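Local coordinates for thioredoxin reductase (Clostridium acetobutylicum ATCC 824, PDB 6GNA), which probably reduces thioredoxin with electrons taken from ferredoxin rather than from a pyridine nucleotide, passing them through a bound FAD and a redox-active disulfide, at residues D39-I50 against R60-K69. Residues are numbered along the deposited sequence; the frame is centred on the assembly and turned at random.
Sequences DLSKKLTLAPVI and RGAELQEKFK. With FAD (flavin-adenine dinucleotide), chain B.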
ATOM      1  N   ASP A  39       5.817 -10.024 -20.352  1.00 32.58           N
ATOM      2  CA  ASP A  39       4.405  -9.722 -20.191  1.00 30.56           C
ATOM      3  C   ASP A  39       4.065  -9.154 -18.818  1.00 28.59           C
ATOM      4  O   ASP A  39       2.878  -9.023 -18.500  1.00 26.81           O
ATOM      5  CB  ASP A  39       3.555 -10.963 -20.472  1.00 41.68           C
ATOM      6  CG  ASP A  39       3.831 -12.099 -19.505  1.00 65.49           C
ATOM      7  OD1 ASP A  39       4.694 -11.941 -18.618  1.00 94.32           O
ATOM      8  OD2 ASP A  39       3.176 -13.155 -19.632  1.00106.30           O
ATOM      9  N   LEU A  40       5.075  -8.818 -17.998  1.00 24.71           N
ATOM     10  CA  LEU A  40       4.884  -8.142 -16.715  1.00 24.36           C
ATOM     11  C   LEU A  40       4.401  -9.111 -15.640  1.00 24.67           C
ATOM     12  O   LEU A  40       5.184  -9.495 -14.761  1.00 23.62           O
ATOM     13  CB  LEU A  40       3.942  -6.924 -16.832  1.00 26.65           C
ATOM     14  CG  LEU A  40       4.335  -5.884 -17.896  1.00 29.32           C
ATOM     15  CD1 LEU A  40       3.473  -4.610 -17.778  1.00 31.30           C
ATOM     16  CD2 LEU A  40       5.834  -5.554 -17.845  1.00 29.77           C
ATOM     17  N   SER A  41       3.117  -9.440 -15.662  1.00 21.40           N
ATOM     18  CA  SER A  41       2.592 -10.416 -14.728  1.00 19.80           C
ATOM     19  C   SER A  41       1.579 -11.334 -15.417  1.00 21.52           C
ATOM     20  O   SER A  41       0.664 -10.848 -16.080  1.00 21.53           O
ATOM     21  CB  SER A  41       1.929  -9.734 -13.535  1.00 23.80           C
ATOM     22  OG  SER A  41       1.348 -10.699 -12.676  1.00 24.81           O
ATOM     23  N   LYS A  42       1.719 -12.648 -15.256  1.00 25.46           N
ATOM     24  CA  LYS A  42       0.749 -13.582 -15.813  1.00 25.75           C
ATOM     25  C   LYS A  42      -0.648 -13.390 -15.194  1.00 30.14           C
ATOM     26  O   LYS A  42      -1.649 -13.470 -15.906  1.00 31.64           O
ATOM     27  CB  LYS A  42       1.214 -15.024 -15.604  1.00 33.85           C
ATOM     28  N   LYS A  43      -0.733 -13.145 -13.883  1.00 29.95           N
ATOM     29  CA  LYS A  43      -2.013 -12.947 -13.228  1.00 29.26           C
ATOM     30  C   LYS A  43      -2.750 -11.741 -13.806  1.00 35.13           C
ATOM     31  O   LYS A  43      -3.964 -11.806 -13.991  1.00 42.85           O
ATOM     32  CB  LYS A  43      -1.796 -12.829 -11.720  1.00 25.07           C
ATOM     33  CG  LYS A  43      -0.971 -13.993 -11.185  1.00 22.95           C
ATOM     34  CD  LYS A  43      -0.808 -13.992  -9.676  1.00 22.81           C
ATOM     35  CE  LYS A  43       0.001 -15.204  -9.235  1.00 34.17           C
ATOM     36  NZ  LYS A  43       0.058 -15.362  -7.757  1.00 27.90           N
ATOM     37  N   LEU A  44      -2.052 -10.643 -14.097  1.00 26.31           N
ATOM     38  CA  LEU A  44      -2.750  -9.516 -14.717  1.00 32.58           C
ATOM     39  C   LEU A  44      -3.441  -9.905 -16.034  1.00 32.94           C
ATOM     40  O   LEU A  44      -4.594  -9.541 -16.260  1.00 28.95           O
ATOM     41  CB  LEU A  44      -1.758  -8.394 -15.023  1.00 33.41           C
ATOM     42  CG  LEU A  44      -1.469  -7.368 -13.931  1.00 31.05           C
ATOM     43  CD1 LEU A  44      -0.239  -6.551 -14.301  1.00 36.09           C
ATOM     44  CD2 LEU A  44      -2.672  -6.462 -13.724  1.00 28.80           C
ATOM     45  N   THR A  45      -2.747 -10.655 -16.891  1.00 30.77           N
ATOM     46  CA  THR A  45      -3.293 -11.089 -18.165  1.00 33.93           C
ATOM     47  C   THR A  45      -4.509 -11.989 -17.996  1.00 33.78           C
ATOM     48  O   THR A  45      -5.449 -11.922 -18.784  1.00 40.33           O
ATOM     49  CB  THR A  45      -2.235 -11.854 -18.981  1.00 43.61           C
ATOM     50  OG1 THR A  45      -1.080 -11.027 -19.163  1.00 40.55           O
ATOM     51  CG2 THR A  45      -2.791 -12.257 -20.335  1.00 49.22           C
ATOM     52  N   LEU A  46      -4.485 -12.838 -16.976  1.00 31.13           N
ATOM     53  CA  LEU A  46      -5.578 -13.778 -16.762  1.00 36.10           C
ATOM     54  C   LEU A  46      -6.768 -13.167 -16.045  1.00 32.47           C
ATOM     55  O   LEU A  46      -7.825 -13.802 -15.994  1.00 37.37           O
ATOM     56  CB  LEU A  46      -5.107 -14.968 -15.921  1.00 50.41           C
ATOM     57  CG  LEU A  46      -4.098 -15.925 -16.547  1.00 66.56           C
ATOM     58  CD1 LEU A  46      -3.726 -16.984 -15.524  1.00 63.43           C
ATOM     59  CD2 LEU A  46      -4.656 -16.558 -17.816  1.00 50.57           C
ATOM     60  N   ALA A  47      -6.621 -11.984 -15.472  1.00 30.59           N
ATOM     61  CA  ALA A  47      -7.706 -11.397 -14.710  1.00 30.83           C
ATOM     62  C   ALA A  47      -8.798 -10.928 -15.665  1.00 30.59           C
ATOM     63  O   ALA A  47      -8.500 -10.197 -16.616  1.00 32.93           O
ATOM     64  CB  ALA A  47      -7.193 -10.204 -13.922  1.00 25.49           C
ATOM     65  N   PRO A  48     -10.091 -11.240 -15.405  0.57 26.39           N
ATOM     66  CA  PRO A  48     -11.151 -10.913 -16.383  0.57 32.85           C
ATOM     67  C   PRO A  48     -11.696  -9.478 -16.378  0.57 51.52           C
ATOM     68  O   PRO A  48     -11.518  -8.760 -17.369  0.57 32.54           O
ATOM     69  CB  PRO A  48     -12.250 -11.937 -16.066  0.57 42.24           C
ATOM     70  CG  PRO A  48     -12.020 -12.318 -14.644  0.57 34.52           C
ATOM     71  CD  PRO A  48     -10.555 -12.183 -14.372  0.57 36.67           C
ATOM     72  N   VAL A  49     -12.437  -9.078 -15.337  1.00 32.50           N
ATOM     73  CA  VAL A  49     -12.796  -7.691 -15.075  1.00 31.98           C
ATOM     74  C   VAL A  49     -12.262  -7.324 -13.699  1.00 31.21           C
ATOM     75  O   VAL A  49     -12.346  -8.125 -12.767  1.00 30.49           O
ATOM     76  CB  VAL A  49     -14.318  -7.503 -15.154  1.00 27.70           C
ATOM     77  CG1 VAL A  49     -15.017  -8.410 -14.151  1.00 63.20           C
ATOM     78  CG2 VAL A  49     -14.689  -6.038 -14.930  1.00 32.66           C
ATOM     79  N   ILE A  50     -11.717  -6.114 -13.565  1.00 24.11           N
ATOM     80  CA  ILE A  50     -11.147  -5.631 -12.308  1.00 21.97           C
ATOM     81  C   ILE A  50     -11.915  -4.386 -11.902  1.00 23.62           C
ATOM     82  O   ILE A  50     -11.921  -3.390 -12.637  1.00 23.50           O
ATOM     83  CB  ILE A  50      -9.654  -5.308 -12.449  1.00 20.82           C
ATOM     84  CG1 ILE A  50      -8.888  -6.557 -12.881  1.00 25.18           C
ATOM     85  CG2 ILE A  50      -9.092  -4.713 -11.144  1.00 21.26           C
ATOM     86  CD1 ILE A  50      -7.544  -6.248 -13.470  1.00 23.69           C
ATOM     87  N   ARG A  60     -10.335  -4.663 -18.002  1.00 27.55           N
ATOM     88  CA  ARG A  60      -9.921  -6.048 -18.129  1.00 27.94           C
ATOM     89  C   ARG A  60      -8.438  -6.170 -17.792  1.00 24.00           C
ATOM     90  O   ARG A  60      -7.667  -5.229 -17.992  1.00 26.16           O
ATOM     91  CB  ARG A  60     -10.177  -6.527 -19.558  1.00 31.49           C
ATOM     92  CG  ARG A  60     -11.623  -6.333 -20.000  1.00 36.80           C
ATOM     93  CD  ARG A  60     -11.775  -6.150 -21.504  1.00 58.15           C
ATOM     94  NE  ARG A  60     -11.558  -7.380 -22.254  1.00 59.38           N
ATOM     95  CZ  ARG A  60     -11.852  -7.528 -23.543  1.00 81.21           C
ATOM     96  NH1 ARG A  60     -11.621  -8.683 -24.151  1.00 61.87           N
ATOM     97  NH2 ARG A  60     -12.382  -6.521 -24.227  1.00 47.41           N
ATOM     98  N   GLY A  61      -8.046  -7.347 -17.298  1.00 27.54           N
ATOM     99  CA  GLY A  61      -6.668  -7.555 -16.876  1.00 27.46           C
ATOM    100  C   GLY A  61      -5.650  -7.204 -17.944  1.00 25.62           C
ATOM    101  O   GLY A  61      -4.654  -6.530 -17.677  1.00 26.03           O
ATOM    102  N   ALA A  62      -5.860  -7.696 -19.167  1.00 28.20           N
ATOM    103  CA  ALA A  62      -4.929  -7.392 -20.252  1.00 29.87           C
ATOM    104  C   ALA A  62      -4.943  -5.915 -20.630  1.00 27.26           C
ATOM    105  O   ALA A  62      -3.931  -5.389 -21.113  1.00 27.93           O
ATOM    106  CB  ALA A  62      -5.243  -8.251 -21.474  1.00 29.64           C
ATOM    107  N   GLU A  63      -6.065  -5.229 -20.418  1.00 26.98           N
ATOM    108  CA  GLU A  63      -6.099  -3.788 -20.631  1.00 27.03           C
ATOM    109  C   GLU A  63      -5.264  -3.062 -19.585  1.00 26.11           C
ATOM    110  O   GLU A  63      -4.526  -2.122 -19.906  1.00 26.18           O
ATOM    111  CB  GLU A  63      -7.546  -3.303 -20.580  1.00 28.77           C
ATOM    112  CG  GLU A  63      -8.338  -3.696 -21.801  1.00 30.32           C
ATOM    113  CD  GLU A  63      -9.799  -3.304 -21.704  1.00 37.65           C
ATOM    114  OE1 GLU A  63     -10.314  -3.183 -20.572  1.00 36.58           O
ATOM    115  OE2 GLU A  63     -10.445  -3.111 -22.759  1.00 38.95           O
ATOM    116  N   LEU A  64      -5.375  -3.476 -18.323  1.00 24.86           N
ATOM    117  CA  LEU A  64      -4.574  -2.854 -17.278  1.00 25.16           C
ATOM    118  C   LEU A  64      -3.105  -3.162 -17.502  1.00 25.11           C
ATOM    119  O   LEU A  64      -2.243  -2.291 -17.340  1.00 24.51           O
ATOM    120  CB  LEU A  64      -5.045  -3.360 -15.920  1.00 24.67           C
ATOM    121  CG  LEU A  64      -4.403  -2.740 -14.678  1.00 26.04           C
ATOM    122  CD1 LEU A  64      -4.659  -1.238 -14.635  1.00 25.79           C
ATOM    123  CD2 LEU A  64      -4.979  -3.390 -13.450  1.00 29.10           C
ATOM    124  N   GLN A  65      -2.811  -4.389 -17.935  1.00 22.88           N
ATOM    125  CA  GLN A  65      -1.442  -4.734 -18.292  1.00 26.26           C
ATOM    126  C   GLN A  65      -0.893  -3.760 -19.330  1.00 24.87           C
ATOM    127  O   GLN A  65       0.262  -3.332 -19.239  1.00 23.08           O
ATOM    128  CB  GLN A  65      -1.408  -6.173 -18.810  1.00 24.62           C
ATOM    129  CG  GLN A  65      -0.011  -6.711 -19.186  1.00 29.64           C
ATOM    130  CD  GLN A  65      -0.046  -7.812 -20.243  1.00 42.17           C
ATOM    131  OE1 GLN A  65      -1.100  -8.137 -20.796  1.00 55.53           O
ATOM    132  NE2 GLN A  65       1.118  -8.378 -20.539  1.00 51.57           N
ATOM    133  N   GLU A  66      -1.697  -3.413 -20.341  1.00 23.92           N
ATOM    134  CA  GLU A  66      -1.204  -2.513 -21.376  1.00 25.30           C
ATOM    135  C   GLU A  66      -0.995  -1.105 -20.824  1.00 24.92           C
ATOM    136  O   GLU A  66      -0.025  -0.432 -21.186  1.00 27.01           O
ATOM    137  CB  GLU A  66      -2.177  -2.494 -22.553  1.00 31.27           C
ATOM    138  CG  GLU A  66      -1.809  -1.523 -23.676  1.00 30.18           C
ATOM    139  CD  GLU A  66      -0.463  -1.781 -24.329  1.00 31.17           C
ATOM    140  OE1 GLU A  66       0.036  -2.925 -24.279  1.00 32.20           O
ATOM    141  OE2 GLU A  66       0.082  -0.818 -24.927  1.00 34.84           O
ATOM    142  N   LYS A  67      -1.881  -0.649 -19.941  1.00 23.82           N
ATOM    143  CA  LYS A  67      -1.663   0.648 -19.314  1.00 23.35           C
ATOM    144  C   LYS A  67      -0.347   0.649 -18.544  1.00 27.05           C
ATOM    145  O   LYS A  67       0.390   1.647 -18.557  1.00 25.03           O
ATOM    146  CB  LYS A  67      -2.819   0.979 -18.365  1.00 26.13           C
ATOM    147  CG  LYS A  67      -4.217   0.997 -19.024  1.00 30.51           C
ATOM    148  CD  LYS A  67      -4.550   2.333 -19.586  1.00 58.02           C
ATOM    149  CE  LYS A  67      -6.014   2.428 -19.972  1.00 46.33           C
ATOM    150  NZ  LYS A  67      -6.161   3.458 -21.009  1.00 55.17           N
ATOM    151  N   PHE A  68      -0.034  -0.461 -17.861  1.00 23.20           N
ATOM    152  CA  PHE A  68       1.208  -0.521 -17.098  1.00 22.19           C
ATOM    153  C   PHE A  68       2.413  -0.547 -18.036  1.00 22.16           C
ATOM    154  O   PHE A  68       3.438   0.097 -17.768  1.00 22.58           O
ATOM    155  CB  PHE A  68       1.208  -1.770 -16.202  1.00 21.35           C
ATOM    156  CG  PHE A  68       0.262  -1.721 -15.003  1.00 21.86           C
ATOM    157  CD1 PHE A  68      -0.489  -0.603 -14.689  1.00 22.45           C
ATOM    158  CD2 PHE A  68       0.178  -2.833 -14.148  1.00 21.88           C
ATOM    159  CE1 PHE A  68      -1.333  -0.596 -13.574  1.00 22.67           C
ATOM    160  CE2 PHE A  68      -0.664  -2.830 -13.047  1.00 23.00           C
ATOM    161  CZ  PHE A  68      -1.417  -1.710 -12.758  1.00 21.81           C
ATOM    162  N   LYS A  69       2.300  -1.288 -19.137  1.00 22.64           N
ATOM    163  CA  LYS A  69       3.374  -1.327 -20.120  0.55 25.17           C
ATOM    164  C   LYS A  69       3.640   0.057 -20.707  1.00 25.61           C
ATOM    165  O   LYS A  69       4.797   0.461 -20.874  1.00 27.43           O
ATOM    166  CB  LYS A  69       3.019  -2.330 -21.213  0.55 24.72           C
ATOM    167  CG  LYS A  69       4.100  -2.525 -22.247  0.55 23.76           C
ATOM    168  CD  LYS A  69       5.449  -2.834 -21.630  0.55 29.18           C
ATOM    169  CE  LYS A  69       6.403  -3.442 -22.646  0.55 29.98           C
ATOM    170  NZ  LYS A  69       6.419  -2.687 -23.931  0.55 34.22           N
TER
HETATM  171  PA  FAD B 300       2.911 -10.864  -9.545  1.00 17.29           P
HETATM  172  O1A FAD B 300       1.737 -10.164 -10.183  1.00 18.32           O
HETATM  173  O2A FAD B 300       2.882 -12.365  -9.396  1.00 19.55           O
HETATM  174  O5B FAD B 300       4.244 -10.466 -10.351  1.00 16.60           O
HETATM  175  C5B FAD B 300       5.405 -11.281 -10.260  1.00 20.64           C
HETATM  176  C4B FAD B 300       6.224 -11.160 -11.535  1.00 20.26           C
HETATM  177  O4B FAD B 300       7.615 -11.253 -11.223  1.00 21.29           O
HETATM  178  C3B FAD B 300       5.901 -12.286 -12.503  1.00 22.93           C
HETATM  179  O3B FAD B 300       5.800 -11.787 -13.838  1.00 25.88           O
HETATM  180  C2B FAD B 300       7.070 -13.236 -12.382  1.00 22.58           C
HETATM  181  O2B FAD B 300       7.357 -13.905 -13.612  1.00 26.21           O
HETATM  182  C1B FAD B 300       8.209 -12.328 -11.952  1.00 20.83           C
HETATM  183  N9A FAD B 300       9.177 -13.061 -11.108  1.00 19.11           N
HETATM  184  C8A FAD B 300       8.903 -13.717  -9.965  1.00 20.38           C
HETATM  185  N7A FAD B 300      10.030 -14.275  -9.457  1.00 20.78           N
HETATM  186  C5A FAD B 300      11.044 -13.976 -10.287  1.00 19.12           C
HETATM  187  C6A FAD B 300      12.496 -14.251 -10.347  1.00 19.69           C
HETATM  188  N6A FAD B 300      13.108 -14.982  -9.386  1.00 19.84           N
HETATM  189  N1A FAD B 300      13.185 -13.748 -11.392  1.00 19.14           N
HETATM  190  C2A FAD B 300      12.598 -13.019 -12.359  1.00 21.41           C
HETATM  191  N3A FAD B 300      11.285 -12.733 -12.363  1.00 21.65           N
HETATM  192  C4A FAD B 300      10.474 -13.176 -11.375  1.00 19.14           C
HETATM  193  N1  FAD B 300      -6.192  -8.511  -7.465  1.00 20.20           N
HETATM  194  C2  FAD B 300      -7.022  -7.445  -7.344  1.00 20.32           C
HETATM  195  O2  FAD B 300      -6.713  -6.535  -6.547  1.00 20.67           O
HETATM  196  N3  FAD B 300      -8.164  -7.322  -8.044  1.00 20.30           N
HETATM  197  C4  FAD B 300      -8.561  -8.255  -8.917  1.00 21.67           C
HETATM  198  O4  FAD B 300      -9.626  -8.119  -9.556  1.00 23.78           O
HETATM  199  C4X FAD B 300      -7.712  -9.454  -9.110  1.00 21.38           C
HETATM  200  N5  FAD B 300      -8.049 -10.435  -9.974  1.00 23.64           N
HETATM  201  C5X FAD B 300      -7.257 -11.518 -10.132  1.00 24.23           C
HETATM  202  C6  FAD B 300      -7.625 -12.515 -11.027  1.00 25.34           C
HETATM  203  C7  FAD B 300      -6.819 -13.633 -11.198  1.00 26.72           C
HETATM  204  C7M FAD B 300      -7.220 -14.712 -12.168  1.00 27.33           C
HETATM  205  C8  FAD B 300      -5.559 -13.765 -10.423  1.00 24.31           C
HETATM  206  C8M FAD B 300      -4.682 -14.976 -10.605  1.00 25.33           C
HETATM  207  C9  FAD B 300      -5.187 -12.771  -9.528  1.00 22.01           C
HETATM  208  C9A FAD B 300      -5.991 -11.652  -9.355  1.00 22.61           C
HETATM  209  N10 FAD B 300      -5.626 -10.644  -8.439  1.00 20.78           N
HETATM  210  C10 FAD B 300      -6.465  -9.522  -8.316  1.00 20.81           C
HETATM  211  C1' FAD B 300      -4.383 -10.739  -7.668  1.00 19.03           C
HETATM  212  C2' FAD B 300      -3.338  -9.806  -8.255  1.00 19.72           C
HETATM  213  O2' FAD B 300      -3.061 -10.226  -9.594  1.00 20.28           O
HETATM  214  C3' FAD B 300      -2.056  -9.845  -7.433  1.00 19.08           C
HETATM  215  O3' FAD B 300      -2.320  -9.392  -6.104  1.00 19.12           O
HETATM  216  C4' FAD B 300      -0.983  -8.968  -8.061  1.00 18.44           C
HETATM  217  O4' FAD B 300      -0.711  -9.423  -9.392  1.00 19.23           O
HETATM  218  C5' FAD B 300       0.293  -8.996  -7.228  1.00 16.32           C
HETATM  219  O5' FAD B 300       1.363  -8.524  -8.034  1.00 16.51           O
HETATM  220  P   FAD B 300       2.898  -8.734  -7.614  1.00 17.06           P
HETATM  221  O1P FAD B 300       3.740  -7.796  -8.442  1.00 18.12           O
HETATM  222  O2P FAD B 300       3.046  -8.737  -6.114  1.00 17.62           O
HETATM  223  O3P FAD B 300       3.184 -10.252  -8.077  1.00 17.33           O
HETATM  224  O   HOH W   1      -7.451 -10.365 -19.064  1.00 30.41           O
HETATM  225  O   HOH W   2     -11.382  -9.522 -20.251  1.00 44.59           O
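Gly61 supplies the hollow in this contact: with no side chain in the way, the C-terminal end of the short helix 42-46 settles directly on backbone. Leu44 O lies 2.9 Å from Gly61 CA in a CA-H...O contact, and Gly61 N donates to Ala47 O (3.0 Å). This close fit goes with short-segment axes, of 42-46 and 61-69, that come within 7.3 Å, with 132° between their N-to-C directions. Beside this seam, a water bridges Thr45 O and Ala47 O to Ala62 N.

Leu44 is the main bump on the apolar side, and its two methyls part company. Leu44 CD1 approaches the Phe68 ring obliquely, 3.7 Å from Phe68 CD2, while Leu44 CD2 touches Leu64 CD2. That same Leu64 methyl is met by Ile50 CD1, which also reaches Gly61 CA; Leu64 crosses both aliphatic neighbours at about a right angle. Farther along the helix, Leu40 CD1 rests in the dip between Gln65 O, Phe68 CB and Lys69 CB.

Gln65 closes the other flank. With CG anti to the backbone N (chi1 -178°) and the chain extended, its amide spans to the loop before the short helix, where NE2 makes a weak 2.8 Å hydrogen bond to Asp39 O.

The same segment 39-50 also meets FAD: Leu40 O accepts from the ribose O3B, Ser41 OG donates to phosphate oxygen O1A, and Ala47 and Ile50 pack against the flavin, an arrangement belonging to the FAD-binding site of a pyridine nucleotide-disulphide oxidoreductase-type flavoprotein.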